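Local coordinates for VIN1 (Oscarella pearsei, PDB 6BFI), which probably binds actin filaments and may play a role in cell-cell adhesion, as a sponge homolog of vinculin, at residues Ala373-Asn378 and Thr414-Asp419; Ala92-Leu95 and Gly100-Glu103; Ala294-Ile299 and Glu331-Gln336; Leu760-Thr765 and Met804-Asp809. All coordinates share one frame; numbering follows the deposited sequence.

Contact 1: Ala373-Asn378 and Thr414-Asp419; sequences ATDFVN and TARLAD
D375 and R416 supply the charged half of this contact, F376 and L417 the apolar half. In the salt bridge, R416 turns NE, not the far nitrogens, to the carboxylate. R416 NE stands 3.0 Å from D375 OD2, but that hydrogen bond is bent and weak. The one to D375 OD1 is also weak, at 3.3 Å from R416 NE, although nearly straight at 172°; OD1 lies in the guanidinium plane, at its edge, while OD2 approaches obliquely. The two flat groups are inclined by 65°, so this is not a coplanar, two-nitrogen (bidentate) pairing. R416 reaches this place with CG anti to the backbone N and a bend at chi2 (64°), which lays its CG 3.5 Å from D375 CG.

The apolar part is a CH-pi contact. L417 CD2 sits 3.6 Å from the F376 ring centroid, almost on the ring normal, and is thus about equally far from all six carbons. The same methyl touches D375 O at 3.3 Å. M486 of helix 466-493 packs against both F376 and L417, closing them into the core where helix 344-375 ends beside helix 399-427, in the all-helical vinculin family fold.

D375 is buried, and its stronger polar partner is T420 OG1, which bonds OD2; R371 NE forms a second salt bridge to that oxygen. Two arginines and a hydroxyl thus share one carboxylate, which would be expected to favour its ionised form and to offset the proximity of R371 and R416, whose guanidinium groups lie close together.

Contact 2: Ala92-Leu95 and Gly100-Glu103; sequences ARLL and GSPE
L94 and L95 meet S101 and E103 without any ring or charged plane across the boundary, and the flat groups that take part are peptide units. The carbonyl oxygen of S101 has the methyl L95 CD2 at 3.9 Å. In return, the carbonyl oxygen of L94 has S101 CB at 4.0 Å. The carboxylate of E103 plays no part, since its chain bends at chi2 (-76°) and leads away from the leucines toward R106, with which it makes a long, weak ion pair.

What remains is van der Waals packing of the leucines, partly on polar atoms of S101. L94 points at the other segment and divides its contacts: its CB rests 3.6 Å from S101 OG, and L94 CD1 crosses the base of the E103 side chain, 3.7 Å from E103 CB. L95 adds CD2, which also reaches S101 CB. The S101 hydroxyl is not a partner of the leucines in the polar sense. With OG anti to the backbone N (chi1 174°), S101 is the N-cap of the second helix, its OG accepting a hydrogen bond from G104 N. One side chain therefore both caps a helix and pads the end of the preceding one.

This is the turn of a helical hairpin, where the chain leaves helix 68-97 and doubles back as helix 102-145. K37 NZ, from the loop before helix 41-59, bonds L95 O, and A92 rests on T41 and V44 of that helix, which thus adjoins the last part of helix 68-97.

Contact 3: Ala294-Ile299 and Glu331-Gln336; sequences AVRKCI and ELEELQ
R296 and E333 bridge two antiparallel helices of a helical hairpin, 289-306 and 312-338, in the all-helical fold of the vinculin family. Along the first segment, V295 turns to the hairpin interior and touches L329 as well as A278 and L282 of helix 268-283. R296 comes next and carries the whole contact with E333: the nearest CA atoms, those of R296 and E333, are 12.9 Å apart, and both side chains must stretch to close the gap. R296 runs extended from CG to NE, E333 is extended beyond CG, and they approach from opposite directions. Farther on, C298 packs on F275 and L357, and I299 on A322 and L325, while R296 and E333, both partly exposed, pair at the surface.

E333 OE1 lies at the guanidinium edge, near its plane; OE2 is off the plane, between NH1 and NH2, and the two flat groups are 26° apart. E333 OE2 takes two weak bonds, from R296 NH1 at 3.3 Å and from R296 NH2 at 3.4 Å. The better bond uses the other oxygen: R296 NH2 donates to E333 OE1 over 3.1 Å at 154°, reaching it on the syn side but 28° out of the carboxylate plane.

Contact 4: Leu760-Thr765 and Met804-Asp809; sequences LDRIPT and MRTVKD
R762 and T806 are brought together by their first torsions. R762 has CG between the backbone N and the carbonyl carbon (chi1 60°), and from there the chain runs extended to NE, toward the facing helix. T806 places CG2 anti to its own N and OG1 beside it (chi1 -60°), offering a hydroxyl to the arginine and a methyl to I763. The R762 guanidinium approaches T806 OG1 obliquely, NE at 3.6 Å and NH2 at 3.7 Å. No hydrogen bond results; T806 OG1 is instead bonded to N802 O, one turn back in its helix. R762 NH2 also stays 4.9 Å from D809 OD2, near enough that the opposite charges may attract, though they do not touch.

The site lies in a C-terminal bundle of helices that follows a proline-rich stretch and is probably the counterpart of the vinculin tail. Here a type I turn from L760 to I763 links helix 750-760 to helix 763-778, and its elbow faces helix 786-817. I763 is buried, resting on A733 and L737 of helix 718-745, and its CG1 packs 3.7 Å from T806 CG2. Behind the turn, T765 OG1 donates to R762 O over 3.0 Å, approaching from above the carbonyl plane.

In the fold
The four contacts are separate local junctions between helices in an all-helical chain. They follow one another along the chain in the order 2, 3, 1, 4, none interleaved with another, and no two touch. Contacts 3 and 4 come nearest, with about 15 Å between nearest atoms; contacts 1 and 3 are about 18 Å apart by the same measure, although helices 312-338 and 344-375 are consecutive. Contacts 1, 3 and 4 form a triangle with centres 36 Å apart on each side. Contact 2 is remote, its centre 74 Å from that of contact 1, on the opposite side of the chain's centre. Ion pairs serve contacts 1 and 3, whereas no hydrogen bond or salt bridge crosses contacts 2 and 4, which are van der Waals in character.

Contact 1: Ala373-Asn378 and Thr414-Asp419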
loop_
_atom_site.group_PDB
_atom_site.type_symbol
_atom_site.label_atom_id
_atom_site.label_comp_id
_atom_site.label_asym_id
_atom_site.label_seq_id
_atom_site.Cartn_x
_atom_site.Cartn_y
_atom_site.Cartn_z
ATOM N N ALA A 373 -5.539 -16.245 -16.021
ATOM C CA ALA A 373 -6.179 -16.524 -17.303
ATOM C C ALA A 373 -7.360 -17.476 -17.154
ATOM O O ALA A 373 -8.324 -17.394 -17.923
ATOM C CB ALA A 373 -5.163 -17.096 -18.289
ATOM N N THR A 374 -7.309 -18.378 -16.172
ATOM C CA THR A 374 -8.396 -19.335 -15.998
ATOM C C THR A 374 -9.541 -18.748 -15.180
ATOM O O THR A 374 -10.711 -18.859 -15.564
ATOM C CB THR A 374 -7.873 -20.606 -15.331
ATOM O OG1 THR A 374 -6.857 -21.193 -16.154
ATOM C CG2 THR A 374 -9.006 -21.607 -15.137
ATOM N N ASP A 375 -9.222 -18.117 -14.049
ATOM C CA ASP A 375 -10.261 -17.756 -13.089
ATOM C C ASP A 375 -10.989 -16.464 -13.452
ATOM O O ASP A 375 -12.164 -16.308 -13.102
ATOM C CB ASP A 375 -9.655 -17.648 -11.689
ATOM C CG ASP A 375 -8.982 -18.937 -11.242
ATOM O OD1 ASP A 375 -9.245 -19.997 -11.850
ATOM O OD2 ASP A 375 -8.191 -18.890 -10.275
ATOM N N PHE A 376 -10.332 -15.536 -14.145
ATOM C CA PHE A 376 -10.934 -14.257 -14.495
ATOM C C PHE A 376 -11.421 -14.209 -15.937
ATOM O O PHE A 376 -11.643 -13.117 -16.470
ATOM C CB PHE A 376 -9.943 -13.117 -14.246
ATOM C CG PHE A 376 -9.749 -12.781 -12.799
ATOM C CD1 PHE A 376 -8.894 -13.532 -12.007
ATOM C CD2 PHE A 376 -10.410 -11.706 -12.232
ATOM C CE1 PHE A 376 -8.710 -13.218 -10.670
ATOM C CE2 PHE A 376 -10.233 -11.387 -10.899
ATOM C CZ PHE A 376 -9.381 -12.144 -10.117
ATOM N N VAL A 377 -11.594 -15.366 -16.580
ATOM C CA VAL A 377 -12.011 -15.373 -17.976
ATOM C C VAL A 377 -13.459 -14.924 -18.137
ATOM O O VAL A 377 -13.845 -14.454 -19.217
ATOM C CB VAL A 377 -11.793 -16.770 -18.589
ATOM C CG1 VAL A 377 -12.814 -17.766 -18.049
ATOM C CG2 VAL A 377 -11.851 -16.705 -20.105
ATOM N N ASN A 378 -14.271 -15.036 -17.080
ATOM C CA ASN A 378 -15.697 -14.726 -17.162
ATOM C C ASN A 378 -16.160 -14.318 -15.759
ATOM O O ASN A 378 -16.791 -15.086 -15.031
ATOM C CB ASN A 378 -16.493 -15.915 -17.698
ATOM C CG ASN A 378 -17.937 -15.570 -17.981
ATOM O OD1 ASN A 378 -18.342 -14.414 -17.875
ATOM N ND2 ASN A 378 -18.722 -16.573 -18.361
ATOM N N THR A 414 -16.815 -16.699 -7.005
ATOM C CA THR A 414 -16.245 -15.556 -6.294
ATOM C C THR A 414 -15.207 -15.988 -5.264
ATOM O O THR A 414 -14.202 -15.286 -5.069
ATOM C CB THR A 414 -17.356 -14.734 -5.634
ATOM O OG1 THR A 414 -16.780 -13.631 -4.924
ATOM C CG2 THR A 414 -18.175 -15.585 -4.669
ATOM N N ALA A 415 -15.408 -17.139 -4.617
ATOM C CA ALA A 415 -14.370 -17.665 -3.737
ATOM C C ALA A 415 -13.075 -17.901 -4.504
ATOM O O ALA A 415 -11.982 -17.607 -4.002
ATOM C CB ALA A 415 -14.842 -18.957 -3.070
ATOM N N ARG A 416 -13.179 -18.416 -5.734
ATOM C CA ARG A 416 -11.984 -18.645 -6.539
ATOM C C ARG A 416 -11.315 -17.332 -6.925
ATOM O O ARG A 416 -10.079 -17.236 -6.926
ATOM C CB ARG A 416 -12.338 -19.453 -7.785
ATOM C CG ARG A 416 -11.143 -19.821 -8.643
ATOM C CD ARG A 416 -10.188 -20.737 -7.898
ATOM N NE ARG A 416 -9.191 -21.310 -8.795
ATOM C CZ ARG A 416 -8.377 -22.309 -8.471
ATOM N NH1 ARG A 416 -8.437 -22.854 -7.264
ATOM N NH2 ARG A 416 -7.507 -22.768 -9.359
ATOM N N LEU A 417 -12.109 -16.311 -7.263
ATOM C CA LEU A 417 -11.535 -15.002 -7.566
ATOM C C LEU A 417 -10.737 -14.470 -6.383
ATOM O O LEU A 417 -9.596 -14.013 -6.542
ATOM C CB LEU A 417 -12.635 -14.012 -7.950
ATOM C CG LEU A 417 -13.390 -14.268 -9.252
ATOM C CD1 LEU A 417 -14.385 -13.143 -9.503
ATOM C CD2 LEU A 417 -12.421 -14.415 -10.418
ATOM N N ALA A 418 -11.319 -14.526 -5.182
ATOM C CA ALA A 418 -10.621 -13.996 -4.012
ATOM C C ALA A 418 -9.376 -14.815 -3.687
ATOM O O ALA A 418 -8.342 -14.255 -3.299
ATOM C CB ALA A 418 -11.568 -13.946 -2.813
ATOM N N ASP A 419 -9.453 -16.141 -3.842
ATOM C CA ASP A 419 -8.280 -16.980 -3.614
ATOM C C ASP A 419 -7.157 -16.630 -4.581
ATOM O O ASP A 419 -5.993 -16.515 -4.179
ATOM C CB ASP A 419 -8.652 -18.458 -3.740
ATOM C CG ASP A 419 -9.362 -18.987 -2.509
ATOM O OD1 ASP A 419 -9.879 -18.167 -1.721
ATOM O OD2 ASP A 419 -9.402 -20.223 -2.331
#

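Contact 2: Ala92-Leu95 and Gly100-Glu103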
loop_
_atom_site.group_PDB
_atom_site.type_symbol
_atom_site.label_atom_id
_atom_site.label_comp_id
_atom_site.label_asym_id
_atom_site.label_seq_id
_atom_site.Cartn_x
_atom_site.Cartn_y
_atom_site.Cartn_z
ATOM N N ALA A 92 17.984 33.544 30.436
ATOM C CA ALA A 92 18.648 34.648 29.748
ATOM C C ALA A 92 19.374 35.549 30.740
ATOM O O ALA A 92 20.539 35.915 30.528
ATOM C CB ALA A 92 17.633 35.448 28.933
ATOM N N ARG A 93 18.704 35.905 31.840
ATOM C CA ARG A 93 19.331 36.758 32.845
ATOM C C ARG A 93 20.609 36.127 33.392
ATOM O O ARG A 93 21.703 36.701 33.291
ATOM C CB ARG A 93 18.351 37.033 33.986
ATOM C CG ARG A 93 17.083 37.770 33.597
ATOM C CD ARG A 93 16.172 37.936 34.808
ATOM N NE ARG A 93 16.923 37.874 36.061
ATOM C CZ ARG A 93 16.836 36.880 36.941
ATOM N NH1 ARG A 93 16.017 35.860 36.716
ATOM N NH2 ARG A 93 17.563 36.907 38.049
ATOM N N LEU A 94 20.483 34.933 33.977
ATOM C CA LEU A 94 21.601 34.321 34.687
ATOM C C LEU A 94 22.750 33.990 33.742
ATOM O O LEU A 94 23.916 34.253 34.056
ATOM C CB LEU A 94 21.126 33.066 35.418
ATOM C CG LEU A 94 19.908 33.253 36.325
ATOM C CD1 LEU A 94 19.432 31.918 36.872
ATOM C CD2 LEU A 94 20.223 34.219 37.455
ATOM N N LEU A 95 22.441 33.411 32.578
ATOM C CA LEU A 95 23.499 33.060 31.639
ATOM C C LEU A 95 24.169 34.298 31.059
ATOM O O LEU A 95 25.377 34.277 30.795
ATOM C CB LEU A 95 22.947 32.168 30.527
ATOM C CG LEU A 95 22.606 30.742 30.967
ATOM C CD1 LEU A 95 22.222 29.884 29.775
ATOM C CD2 LEU A 95 23.770 30.119 31.725
ATOM N N GLY A 100 28.772 30.019 33.251
ATOM C CA GLY A 100 28.758 28.766 33.977
ATOM C C GLY A 100 27.673 28.664 35.030
ATOM O O GLY A 100 27.734 27.790 35.899
ATOM N N SER A 101 26.678 29.540 34.959
ATOM C CA SER A 101 25.595 29.556 35.936
ATOM C C SER A 101 24.854 28.223 35.940
ATOM O O SER A 101 24.241 27.861 34.925
ATOM C CB SER A 101 24.624 30.695 35.631
ATOM O OG SER A 101 23.499 30.652 36.490
ATOM N N PRO A 102 24.885 27.464 37.041
ATOM C CA PRO A 102 24.133 26.197 37.064
ATOM C C PRO A 102 22.633 26.401 36.959
ATOM O O PRO A 102 21.953 25.654 36.242
ATOM C CB PRO A 102 24.538 25.576 38.407
ATOM C CG PRO A 102 24.963 26.739 39.252
ATOM C CD PRO A 102 25.589 27.723 38.308
ATOM N N GLU A 103 22.096 27.403 37.658
ATOM C CA GLU A 103 20.676 27.705 37.537
ATOM C C GLU A 103 20.326 28.169 36.130
ATOM O O GLU A 103 19.240 27.860 35.628
ATOM C CB GLU A 103 20.274 28.765 38.562
ATOM C CG GLU A 103 20.966 28.635 39.917
ATOM C CD GLU A 103 20.409 27.511 40.777
ATOM O OE1 GLU A 103 19.613 26.694 40.268
ATOM O OE2 GLU A 103 20.767 27.451 41.972
#

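Contact 3: Ala294-Ile299 and Glu331-Gln336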
loop_
_atom_site.group_PDB
_atom_site.type_symbol
_atom_site.label_atom_id
_atom_site.label_comp_id
_atom_site.label_asym_id
_atom_site.label_seq_id
_atom_site.Cartn_x
_atom_site.Cartn_y
_atom_site.Cartn_z
ATOM N N ALA A 294 18.883 -19.713 1.410
ATOM C CA ALA A 294 17.976 -18.873 0.632
ATOM C C ALA A 294 17.477 -19.599 -0.615
ATOM O O ALA A 294 16.291 -19.512 -0.964
ATOM C CB ALA A 294 18.668 -17.564 0.255
ATOM N N VAL A 295 18.369 -20.326 -1.296
ATOM C CA VAL A 295 17.971 -21.091 -2.476
ATOM C C VAL A 295 16.918 -22.127 -2.109
ATOM O O VAL A 295 15.933 -22.320 -2.835
ATOM C CB VAL A 295 19.203 -21.744 -3.131
ATOM C CG1 VAL A 295 18.777 -22.683 -4.248
ATOM C CG2 VAL A 295 20.153 -20.682 -3.660
ATOM N N ARG A 296 17.100 -22.805 -0.972
ATOM C CA ARG A 296 16.123 -23.801 -0.546
ATOM C C ARG A 296 14.783 -23.152 -0.218
ATOM O O ARG A 296 13.723 -23.735 -0.487
ATOM C CB ARG A 296 16.661 -24.589 0.648
ATOM C CG ARG A 296 17.767 -25.569 0.266
ATOM C CD ARG A 296 18.182 -26.465 1.423
ATOM N NE ARG A 296 18.880 -27.658 0.949
ATOM C CZ ARG A 296 20.192 -27.729 0.742
ATOM N NH1 ARG A 296 20.962 -26.673 0.971
ATOM N NH2 ARG A 296 20.737 -28.857 0.307
ATOM N N LYS A 297 14.805 -21.942 0.349
ATOM C CA LYS A 297 13.555 -21.212 0.546
ATOM C C LYS A 297 12.882 -20.907 -0.789
ATOM O O LYS A 297 11.653 -20.994 -0.908
ATOM C CB LYS A 297 13.807 -19.920 1.325
ATOM C CG LYS A 297 14.345 -20.128 2.729
ATOM C CD LYS A 297 14.258 -18.845 3.540
ATOM C CE LYS A 297 15.054 -18.950 4.830
ATOM N NZ LYS A 297 14.672 -20.140 5.639
ATOM N N CYS A 298 13.672 -20.552 -1.806
ATOM C CA CYS A 298 13.095 -20.300 -3.124
ATOM C C CYS A 298 12.486 -21.569 -3.711
ATOM O O CYS A 298 11.445 -21.517 -4.377
ATOM C CB CYS A 298 14.156 -19.727 -4.060
ATOM S SG CYS A 298 14.730 -18.083 -3.581
ATOM N N ILE A 299 13.120 -22.720 -3.471
ATOM C CA ILE A 299 12.540 -23.988 -3.907
ATOM C C ILE A 299 11.218 -24.239 -3.193
ATOM O O ILE A 299 10.239 -24.688 -3.804
ATOM C CB ILE A 299 13.540 -25.136 -3.679
ATOM C CG1 ILE A 299 14.801 -24.919 -4.522
ATOM C CG2 ILE A 299 12.903 -26.477 -4.002
ATOM C CD1 ILE A 299 15.874 -25.969 -4.301
ATOM N N GLU A 331 24.843 -31.695 -5.571
ATOM C CA GLU A 331 26.118 -31.755 -6.281
ATOM C C GLU A 331 27.082 -30.681 -5.786
ATOM O O GLU A 331 28.279 -30.944 -5.608
ATOM C CB GLU A 331 25.883 -31.619 -7.785
ATOM C CG GLU A 331 25.159 -32.807 -8.404
ATOM C CD GLU A 331 24.856 -32.612 -9.878
ATOM O OE1 GLU A 331 24.208 -31.603 -10.229
ATOM O OE2 GLU A 331 25.272 -33.466 -10.689
ATOM N N LEU A 332 26.580 -29.466 -5.551
ATOM C CA LEU A 332 27.436 -28.399 -5.044
ATOM C C LEU A 332 27.963 -28.723 -3.652
ATOM O O LEU A 332 29.131 -28.458 -3.344
ATOM C CB LEU A 332 26.679 -27.073 -5.031
ATOM C CG LEU A 332 26.658 -26.298 -6.348
ATOM C CD1 LEU A 332 25.767 -25.073 -6.222
ATOM C CD2 LEU A 332 28.070 -25.902 -6.753
ATOM N N GLU A 333 27.114 -29.294 -2.793
ATOM C CA GLU A 333 27.563 -29.642 -1.450
ATOM C C GLU A 333 28.573 -30.783 -1.469
ATOM O O GLU A 333 29.500 -30.801 -0.651
ATOM C CB GLU A 333 26.362 -29.987 -0.570
ATOM C CG GLU A 333 25.732 -28.765 0.088
ATOM C CD GLU A 333 24.309 -29.007 0.556
ATOM O OE1 GLU A 333 23.665 -29.949 0.048
ATOM O OE2 GLU A 333 23.835 -28.252 1.432
ATOM N N GLU A 334 28.426 -31.732 -2.399
ATOM C CA GLU A 334 29.437 -32.778 -2.526
ATOM C C GLU A 334 30.748 -32.213 -3.057
ATOM O O GLU A 334 31.829 -32.669 -2.666
ATOM C CB GLU A 334 28.931 -33.903 -3.428
ATOM C CG GLU A 334 27.768 -34.686 -2.844
ATOM C CD GLU A 334 27.524 -35.994 -3.569
ATOM O OE1 GLU A 334 28.477 -36.523 -4.181
ATOM O OE2 GLU A 334 26.380 -36.492 -3.526
ATOM N N LEU A 335 30.676 -31.224 -3.951
ATOM C CA LEU A 335 31.890 -30.546 -4.402
ATOM C C LEU A 335 32.579 -29.836 -3.244
ATOM O O LEU A 335 33.797 -29.952 -3.062
ATOM C CB LEU A 335 31.557 -29.549 -5.512
ATOM C CG LEU A 335 31.515 -30.069 -6.946
ATOM C CD1 LEU A 335 31.121 -28.948 -7.896
ATOM C CD2 LEU A 335 32.860 -30.663 -7.332
ATOM N N GLN A 336 31.808 -29.088 -2.452
ATOM C CA GLN A 336 32.376 -28.345 -1.333
ATOM C C GLN A 336 32.951 -29.277 -0.276
ATOM O O GLN A 336 33.950 -28.938 0.371
ATOM C CB GLN A 336 31.312 -27.431 -0.727
ATOM C CG GLN A 336 31.825 -26.477 0.336
ATOM C CD GLN A 336 30.745 -25.534 0.829
ATOM O OE1 GLN A 336 29.634 -25.514 0.297
ATOM N NE2 GLN A 336 31.065 -24.746 1.849
#

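Contact 4: Leu760-Thr765 and Met804-Asp809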
loop_
_atom_site.group_PDB
_atom_site.type_symbol
_atom_site.label_atom_id
_atom_site.label_comp_id
_atom_site.label_asym_id
_atom_site.label_seq_id
_atom_site.Cartn_x
_atom_site.Cartn_y
_atom_site.Cartn_z
ATOM N N LEU A 760 8.346 8.588 -1.025
ATOM C CA LEU A 760 8.855 9.951 -0.922
ATOM C C LEU A 760 7.881 10.905 -0.239
ATOM O O LEU A 760 8.319 11.916 0.319
ATOM C CB LEU A 760 9.198 10.501 -2.309
ATOM C CG LEU A 760 10.444 9.977 -3.019
ATOM C CD1 LEU A 760 10.860 10.956 -4.106
ATOM C CD2 LEU A 760 11.585 9.740 -2.041
ATOM N N ASP A 761 6.577 10.614 -0.263
ATOM C CA ASP A 761 5.599 11.594 0.200
ATOM C C ASP A 761 5.579 11.755 1.715
ATOM O O ASP A 761 5.106 12.787 2.202
ATOM C CB ASP A 761 4.202 11.225 -0.301
ATOM C CG ASP A 761 3.985 11.615 -1.753
ATOM O OD1 ASP A 761 4.609 12.600 -2.201
ATOM O OD2 ASP A 761 3.193 10.939 -2.444
ATOM N N ARG A 762 6.072 10.778 2.475
ATOM C CA ARG A 762 6.052 10.876 3.929
ATOM C C ARG A 762 7.396 11.285 4.525
ATOM O O ARG A 762 7.484 11.471 5.742
ATOM C CB ARG A 762 5.581 9.552 4.545
ATOM C CG ARG A 762 6.432 8.332 4.226
ATOM C CD ARG A 762 5.803 7.080 4.835
ATOM N NE ARG A 762 6.687 5.918 4.797
ATOM C CZ ARG A 762 6.605 4.938 3.903
ATOM N NH1 ARG A 762 5.670 4.969 2.960
ATOM N NH2 ARG A 762 7.455 3.921 3.953
ATOM N N ILE A 763 8.435 11.454 3.700
ATOM C CA ILE A 763 9.749 11.840 4.225
ATOM C C ILE A 763 9.739 13.212 4.895
ATOM O O ILE A 763 10.289 13.336 6.003
ATOM C CB ILE A 763 10.811 11.733 3.119
ATOM C CG1 ILE A 763 11.003 10.273 2.702
ATOM C CG2 ILE A 763 12.133 12.326 3.584
ATOM C CD1 ILE A 763 12.113 10.065 1.701
ATOM N N PRO A 764 9.159 14.270 4.303
ATOM C CA PRO A 764 9.281 15.597 4.938
ATOM C C PRO A 764 8.723 15.657 6.351
ATOM O O PRO A 764 9.363 16.238 7.240
ATOM C CB PRO A 764 8.508 16.515 3.979
ATOM C CG PRO A 764 7.608 15.608 3.219
ATOM C CD PRO A 764 8.389 14.351 3.049
ATOM N N THR A 765 7.547 15.070 6.590
ATOM C CA THR A 765 6.999 15.059 7.942
ATOM C C THR A 765 7.883 14.256 8.887
ATOM O O THR A 765 8.033 14.615 10.061
ATOM C CB THR A 765 5.576 14.501 7.936
ATOM O OG1 THR A 765 5.527 13.313 7.137
ATOM C CG2 THR A 765 4.610 15.529 7.377
ATOM N N MET A 804 14.861 5.528 8.617
ATOM C CA MET A 804 15.829 4.641 7.976
ATOM C C MET A 804 15.140 3.576 7.128
ATOM O O MET A 804 15.579 3.294 6.004
ATOM C CB MET A 804 16.735 4.007 9.030
ATOM C CG MET A 804 17.782 4.972 9.572
ATOM S SD MET A 804 18.346 6.126 8.297
ATOM C CE MET A 804 20.113 5.896 8.359
ATOM N N ARG A 805 14.059 2.978 7.639
ATOM C CA ARG A 805 13.275 2.050 6.827
ATOM C C ARG A 805 12.820 2.711 5.533
ATOM O O ARG A 805 12.945 2.137 4.442
ATOM C CB ARG A 805 12.066 1.544 7.617
ATOM C CG ARG A 805 12.399 0.554 8.714
ATOM C CD ARG A 805 11.136 -0.118 9.233
ATOM N NE ARG A 805 10.180 0.850 9.761
ATOM C CZ ARG A 805 10.104 1.204 11.039
ATOM N NH1 ARG A 805 10.926 0.665 11.928
ATOM N NH2 ARG A 805 9.203 2.095 11.429
ATOM N N THR A 806 12.308 3.939 5.641
ATOM C CA THR A 806 11.838 4.650 4.457
ATOM C C THR A 806 12.967 4.879 3.458
ATOM O O THR A 806 12.788 4.665 2.254
ATOM C CB THR A 806 11.201 5.976 4.870
ATOM O OG1 THR A 806 10.101 5.719 5.750
ATOM C CG2 THR A 806 10.699 6.731 3.651
ATOM N N VAL A 807 14.142 5.302 3.936
ATOM C CA VAL A 807 15.261 5.570 3.034
ATOM C C VAL A 807 15.707 4.291 2.333
ATOM O O VAL A 807 16.006 4.296 1.132
ATOM C CB VAL A 807 16.423 6.228 3.802
ATOM C CG1 VAL A 807 17.660 6.330 2.917
ATOM C CG2 VAL A 807 16.015 7.606 4.304
ATOM N N LYS A 808 15.760 3.180 3.068
ATOM C CA LYS A 808 16.147 1.904 2.469
ATOM C C LYS A 808 15.169 1.492 1.370
ATOM O O LYS A 808 15.571 1.182 0.232
ATOM C CB LYS A 808 16.231 0.847 3.571
ATOM C CG LYS A 808 16.295 -0.588 3.109
ATOM C CD LYS A 808 16.421 -1.502 4.317
ATOM C CE LYS A 808 16.333 -2.964 3.930
ATOM N NZ LYS A 808 16.523 -3.854 5.108
ATOM N N ASP A 809 13.871 1.504 1.686
ATOM C CA ASP A 809 12.872 1.200 0.668
ATOM C C ASP A 809 12.938 2.183 -0.496
ATOM O O ASP A 809 12.557 1.837 -1.619
ATOM C CB ASP A 809 11.475 1.190 1.288
ATOM C CG ASP A 809 11.269 0.026 2.239
ATOM O OD1 ASP A 809 11.792 -1.073 1.957
ATOM O OD2 ASP A 809 10.588 0.210 3.270
#